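Local coordinates for protein luciferase-like monooxygenase (Streptomyces bottropensis, PDB 7BIP) that probably acts as a luciferase-like monooxygenase in the biosynthesis of the aromatic polyketide rishirilide, at residues Y232-R244 with F288-P302. Residues are numbered along the deposited sequence; the frame is centred on the assembly and turned at random.
Sequences YNCYLAEDGQEAR and FDRAVAERKALVGTP. With EDO (1,2-ethanediol), chain I.
Arg244 and Asp289 join the two helices by a side-on, two-pronged salt bridge. Arg244 NE donates to Asp289 OD1 and Arg244 NH2 to Asp289 OD2, each at 2.8 Å. Both carboxylate oxygens use their syn lone pairs, and the guanidinium and carboxylate planes lie only 23° apart. Arg244 reaches across because its chain is extended from CG to NE, with CG anti to the backbone N (chi1 168°). An asparagine here has no charge and a single acceptor oxygen, so Arg244 would probably be left with one bond and its guanidinium freer to turn.

Val299 CG1 lies at the edge of the Phe288 ring, in its plane. Val299 CG1 also lies 3.2 Å from Ala243 O, so this methyl touches both helix 240-244 and the Phe288 ring. Val292 CG2 lies over one face of the ring, offset toward the rim.

Strands 232-236 and 298-300 run parallel, their axes 19° apart. Leu298 N donates to Asn233 O, Tyr235 N to Leu298 O, and Gly300 N to Tyr235 O. A weak bond from Ala237 N to Gly300 O ends the ladder. Tyr232 CB rests 3.9 Å from Leu298 CG. The Tyr232 ring turns its edge to the backbone of Arg295 and Lys296, with Tyr232 CE1 3.3 Å from Arg295 O. A water links Tyr232 OH to that same carbonyl. At the other end, the Leu236 and Pro302 side chains cross at a slant, and Thr301 CG2 presses on Gly240 CA at 3.4 Å. Thr301 OG1 caps Glu304 N.

Strand 320-324 also pairs with strand 228-236, and its Leu323 touches Cys234 and Leu298. Short strand 298-300 thus adds to the parallel sheet beside 228-236. This is consistent with the TIM-barrel fold of the luciferase-like monooxygenases.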
loop_
_atom_site.group_PDB
_atom_site.type_symbol
_atom_site.label_atom_id
_atom_site.label_comp_id
_atom_site.label_asym_id
_atom_site.label_seq_id
_atom_site.Cartn_x
_atom_site.Cartn_y
_atom_site.Cartn_z
ATOM N N TYR A 232 -17.910 14.158 -8.713
ATOM C CA TYR A 232 -19.300 14.511 -8.438
ATOM C C TYR A 232 -19.958 13.374 -7.679
ATOM O O TYR A 232 -19.837 12.219 -8.087
ATOM C CB TYR A 232 -20.096 14.735 -9.724
ATOM C CG TYR A 232 -19.791 15.988 -10.512
ATOM C CD1 TYR A 232 -20.486 17.170 -10.278
ATOM C CD2 TYR A 232 -18.848 15.968 -11.531
ATOM C CE1 TYR A 232 -20.227 18.312 -11.025
ATOM C CE2 TYR A 232 -18.579 17.100 -12.275
ATOM C CZ TYR A 232 -19.276 18.262 -12.022
ATOM O OH TYR A 232 -18.999 19.377 -12.760
ATOM N N ASN A 233 -20.690 13.696 -6.613
ATOM C CA ASN A 233 -21.550 12.693 -5.997
ATOM C C ASN A 233 -22.574 12.199 -7.013
ATOM O O ASN A 233 -23.144 12.982 -7.779
ATOM C CB ASN A 233 -22.243 13.266 -4.763
ATOM C CG ASN A 233 -21.270 13.543 -3.639
ATOM O OD1 ASN A 233 -20.252 12.861 -3.508
ATOM N ND2 ASN A 233 -21.567 14.552 -2.826
ATOM N N CYS A 234 -22.777 10.882 -7.056
ATOM C CA CYS A 234 -23.588 10.322 -8.128
ATOM C C CYS A 234 -24.491 9.234 -7.574
ATOM O O CYS A 234 -24.017 8.311 -6.901
ATOM C CB CYS A 234 -22.693 9.768 -9.249
ATOM S SG CYS A 234 -23.624 9.045 -10.590
ATOM N N TYR A 235 -25.787 9.348 -7.857
ATOM C CA TYR A 235 -26.754 8.328 -7.462
ATOM C C TYR A 235 -27.825 8.270 -8.536
ATOM O O TYR A 235 -28.452 9.294 -8.834
ATOM C CB TYR A 235 -27.368 8.651 -6.084
ATOM C CG TYR A 235 -28.192 7.520 -5.515
ATOM C CD1 TYR A 235 -27.690 6.721 -4.503
ATOM C CD2 TYR A 235 -29.460 7.244 -5.999
ATOM C CE1 TYR A 235 -28.440 5.676 -3.982
ATOM C CE2 TYR A 235 -30.210 6.211 -5.497
ATOM C CZ TYR A 235 -29.693 5.427 -4.487
ATOM O OH TYR A 235 -30.430 4.387 -3.969
ATOM N N LEU A 236 -28.043 7.085 -9.114
ATOM C CA LEU A 236 -29.039 6.907 -10.163
ATOM C C LEU A 236 -30.077 5.885 -9.731
ATOM O O LEU A 236 -29.744 4.877 -9.099
ATOM C CB LEU A 236 -28.385 6.445 -11.476
ATOM C CG LEU A 236 -27.821 7.500 -12.432
ATOM C CD1 LEU A 236 -26.713 8.305 -11.796
ATOM C CD2 LEU A 236 -27.309 6.852 -13.733
ATOM N N ALA A 237 -31.335 6.144 -10.089
ATOM C CA ALA A 237 -32.394 5.152 -9.972
ATOM C C ALA A 237 -33.395 5.411 -11.088
ATOM O O ALA A 237 -33.474 6.521 -11.617
ATOM C CB ALA A 237 -33.076 5.199 -8.600
ATOM N N GLU A 238 -34.153 4.368 -11.460
ATOM C CA GLU A 238 -35.184 4.553 -12.483
ATOM C C GLU A 238 -36.240 5.551 -12.032
ATOM O O GLU A 238 -36.803 6.288 -12.858
ATOM C CB GLU A 238 -35.848 3.210 -12.826
ATOM C CG GLU A 238 -34.923 2.219 -13.537
ATOM C CD GLU A 238 -34.828 2.478 -15.042
ATOM O OE1 GLU A 238 -35.340 3.520 -15.507
ATOM O OE2 GLU A 238 -34.240 1.639 -15.761
ATOM N N ASP A 239 -36.537 5.562 -10.731
ATOM C CA ASP A 239 -37.431 6.534 -10.112
ATOM C C ASP A 239 -36.575 7.702 -9.624
ATOM O O ASP A 239 -35.830 7.568 -8.648
ATOM C CB ASP A 239 -38.204 5.867 -8.973
ATOM C CG ASP A 239 -39.059 6.840 -8.171
ATOM O OD1 ASP A 239 -39.099 8.048 -8.497
ATOM O OD2 ASP A 239 -39.710 6.385 -7.201
ATOM N N GLY A 240 -36.678 8.842 -10.310
ATOM C CA GLY A 240 -35.862 9.990 -9.962
ATOM C C GLY A 240 -36.148 10.553 -8.592
ATOM O O GLY A 240 -35.268 11.179 -7.998
ATOM N N GLN A 241 -37.357 10.333 -8.068
ATOM C CA GLN A 241 -37.656 10.781 -6.709
ATOM C C GLN A 241 -37.006 9.882 -5.664
ATOM O O GLN A 241 -36.626 10.363 -4.592
ATOM C CB GLN A 241 -39.177 10.840 -6.507
ATOM C CG GLN A 241 -39.873 11.826 -7.427
ATOM C CD GLN A 241 -39.812 13.264 -6.921
ATOM O OE1 GLN A 241 -38.740 13.768 -6.577
ATOM N NE2 GLN A 241 -40.960 13.933 -6.891
ATOM N N GLU A 242 -36.884 8.583 -5.954
ATOM C CA GLU A 242 -36.096 7.699 -5.103
ATOM C C GLU A 242 -34.619 8.081 -5.146
ATOM O O GLU A 242 -33.942 8.098 -4.107
ATOM C CB GLU A 242 -36.298 6.243 -5.541
ATOM C CG GLU A 242 -35.403 5.244 -4.811
ATOM C CD GLU A 242 -35.550 3.821 -5.335
ATOM O OE1 GLU A 242 -36.453 3.565 -6.168
ATOM O OE2 GLU A 242 -34.754 2.957 -4.912
ATOM N N ALA A 243 -34.109 8.430 -6.333
ATOM C CA ALA A 243 -32.720 8.872 -6.432
ATOM C C ALA A 243 -32.497 10.126 -5.605
ATOM O O ALA A 243 -31.497 10.243 -4.886
ATOM C CB ALA A 243 -32.332 9.114 -7.895
ATOM N N ARG A 244 -33.426 11.081 -5.693
ATOM C CA ARG A 244 -33.334 12.278 -4.865
ATOM C C ARG A 244 -33.361 11.938 -3.381
ATOM O O ARG A 244 -32.589 12.498 -2.594
ATOM C CB ARG A 244 -34.476 13.224 -5.215
ATOM C CG ARG A 244 -34.672 14.380 -4.225
ATOM C CD ARG A 244 -35.829 15.169 -4.719
ATOM N NE ARG A 244 -36.138 16.407 -4.020
ATOM C CZ ARG A 244 -37.321 16.628 -3.445
ATOM N NH1 ARG A 244 -38.245 15.669 -3.452
ATOM N NH2 ARG A 244 -37.589 17.793 -2.869
ATOM N N PHE A 288 -30.145 20.672 -1.155
ATOM C CA PHE A 288 -29.777 19.594 -2.067
ATOM C C PHE A 288 -30.383 19.807 -3.451
ATOM O O PHE A 288 -29.699 19.635 -4.470
ATOM C CB PHE A 288 -30.204 18.240 -1.502
ATOM C CG PHE A 288 -29.865 17.099 -2.408
ATOM C CD1 PHE A 288 -28.544 16.702 -2.567
ATOM C CD2 PHE A 288 -30.851 16.458 -3.141
ATOM C CE1 PHE A 288 -28.214 15.668 -3.424
ATOM C CE2 PHE A 288 -30.525 15.419 -4.000
ATOM C CZ PHE A 288 -29.209 15.023 -4.137
ATOM N N ASP A 289 -31.670 20.161 -3.515
ATOM C CA ASP A 289 -32.296 20.380 -4.818
ATOM C C ASP A 289 -31.610 21.513 -5.578
ATOM O O ASP A 289 -31.464 21.448 -6.806
ATOM C CB ASP A 289 -33.789 20.675 -4.654
ATOM C CG ASP A 289 -34.583 19.466 -4.174
ATOM O OD1 ASP A 289 -34.129 18.308 -4.371
ATOM O OD2 ASP A 289 -35.670 19.682 -3.598
ATOM N N ARG A 290 -31.190 22.567 -4.875
ATOM C CA ARG A 290 -30.487 23.643 -5.568
ATOM C C ARG A 290 -29.135 23.165 -6.087
ATOM O O ARG A 290 -28.731 23.515 -7.202
ATOM C CB ARG A 290 -30.317 24.855 -4.652
ATOM C CG ARG A 290 -31.235 25.999 -5.033
ATOM C CD ARG A 290 -31.042 27.231 -4.153
ATOM N NE ARG A 290 -31.510 27.032 -2.781
ATOM C CZ ARG A 290 -32.786 26.902 -2.423
ATOM N NH1 ARG A 290 -33.096 26.728 -1.146
ATOM N NH2 ARG A 290 -33.754 26.944 -3.331
ATOM N N ALA A 291 -28.429 22.348 -5.306
ATOM C CA ALA A 291 -27.170 21.787 -5.783
ATOM C C ALA A 291 -27.376 20.957 -7.046
ATOM O O ALA A 291 -26.584 21.046 -7.994
ATOM C CB ALA A 291 -26.521 20.936 -4.690
ATOM N N VAL A 292 -28.436 20.147 -7.078
ATOM C CA VAL A 292 -28.716 19.339 -8.259
ATOM C C VAL A 292 -29.060 20.229 -9.446
ATOM O O VAL A 292 -28.592 19.998 -10.568
ATOM C CB VAL A 292 -29.843 18.331 -7.954
ATOM C CG1 VAL A 292 -30.328 17.648 -9.232
ATOM C CG2 VAL A 292 -29.351 17.282 -6.949
ATOM N N ALA A 293 -29.886 21.254 -9.223
ATOM C CA ALA A 293 -30.243 22.171 -10.303
ATOM C C ALA A 293 -29.025 22.917 -10.826
ATOM O O ALA A 293 -28.967 23.262 -12.014
ATOM C CB ALA A 293 -31.295 23.160 -9.818
ATOM N N GLU A 294 -28.049 23.171 -9.962
ATOM C CA GLU A 294 -26.826 23.865 -10.347
ATOM C C GLU A 294 -25.765 22.926 -10.891
ATOM O O GLU A 294 -24.657 23.383 -11.197
ATOM C CB GLU A 294 -26.261 24.639 -9.151
ATOM C CG GLU A 294 -27.116 25.820 -8.724
ATOM C CD GLU A 294 -26.599 26.506 -7.476
ATOM O OE1 GLU A 294 -27.190 27.529 -7.081
ATOM O OE2 GLU A 294 -25.603 26.027 -6.888
ATOM N N ARG A 295 -26.078 21.634 -11.003
ATOM C CA ARG A 295 -25.148 20.620 -11.504
ATOM C C ARG A 295 -23.911 20.519 -10.614
ATOM O O ARG A 295 -22.785 20.373 -11.090
ATOM C CB ARG A 295 -24.772 20.887 -12.963
ATOM C CG ARG A 295 -25.840 20.420 -13.966
ATOM C CD ARG A 295 -27.017 21.372 -14.085
ATOM N NE ARG A 295 -27.967 20.859 -15.069
ATOM C CZ ARG A 295 -29.000 20.074 -14.782
ATOM N NH1 ARG A 295 -29.785 19.640 -15.756
ATOM N NH2 ARG A 295 -29.253 19.732 -13.523
ATOM N N LYS A 296 -24.129 20.577 -9.301
ATOM C CA LYS A 296 -23.078 20.331 -8.327
ATOM C C LYS A 296 -23.078 18.897 -7.826
ATOM O O LYS A 296 -22.186 18.520 -7.058
ATOM C CB LYS A 296 -23.211 21.301 -7.151
ATOM C CG LYS A 296 -22.878 22.738 -7.525
ATOM C CD LYS A 296 -23.104 23.672 -6.355
ATOM C CE LYS A 296 -22.235 24.910 -6.462
ATOM N NZ LYS A 296 -22.922 26.003 -7.205
ATOM N N ALA A 297 -24.047 18.097 -8.261
ATOM C CA ALA A 297 -24.181 16.689 -7.917
ATOM C C ALA A 297 -24.982 16.035 -9.028
ATOM O O ALA A 297 -25.887 16.654 -9.594
ATOM C CB ALA A 297 -24.888 16.497 -6.571
ATOM N N LEU A 298 -24.651 14.782 -9.332
ATOM C CA LEU A 298 -25.251 14.055 -10.453
ATOM C C LEU A 298 -26.192 13.009 -9.866
ATOM O O LEU A 298 -25.869 11.820 -9.791
ATOM C CB LEU A 298 -24.168 13.411 -11.344
ATOM C CG LEU A 298 -23.215 14.397 -12.015
ATOM C CD1 LEU A 298 -22.196 13.667 -12.863
ATOM C CD2 LEU A 298 -24.035 15.346 -12.883
ATOM N N VAL A 299 -27.372 13.463 -9.453
ATOM C CA VAL A 299 -28.342 12.623 -8.756
ATOM C C VAL A 299 -29.664 12.719 -9.499
ATOM O O VAL A 299 -30.171 13.824 -9.722
ATOM C CB VAL A 299 -28.509 13.049 -7.285
ATOM C CG1 VAL A 299 -29.610 12.214 -6.589
ATOM C CG2 VAL A 299 -27.165 12.943 -6.533
ATOM N N GLY A 300 -30.209 11.576 -9.903
ATOM C CA GLY A 300 -31.514 11.552 -10.552
ATOM C C GLY A 300 -31.672 10.273 -11.367
ATOM O O GLY A 300 -30.945 9.303 -11.166
ATOM N N THR A 301 -32.645 10.293 -12.279
ATOM C CA THR A 301 -32.732 9.235 -13.276
ATOM C C THR A 301 -31.549 9.337 -14.228
ATOM O O THR A 301 -30.864 10.361 -14.275
ATOM C CB THR A 301 -34.012 9.345 -14.095
ATOM O OG1 THR A 301 -33.967 10.566 -14.849
ATOM C CG2 THR A 301 -35.233 9.323 -13.212
ATOM N N PRO A 302 -31.297 8.295 -15.023
ATOM C CA PRO A 302 -30.339 8.444 -16.135
ATOM C C PRO A 302 -30.668 9.607 -17.060
ATOM O O PRO A 302 -29.753 10.237 -17.615
ATOM C CB PRO A 302 -30.440 7.093 -16.862
ATOM C CG PRO A 302 -30.832 6.125 -15.778
ATOM C CD PRO A 302 -31.736 6.896 -14.842
HETATM C C1 EDO I . -17.395 14.519 -0.360
HETATM O O1 EDO I . -17.815 13.163 -0.183
HETATM C C2 EDO I . -16.595 14.625 -1.652
HETATM O O2 EDO I . -17.492 14.790 -2.757
HETATM O O HOH W 1 -20.587 21.499 -12.299
HETATM O O HOH W 2 -21.050 16.368 -5.711
#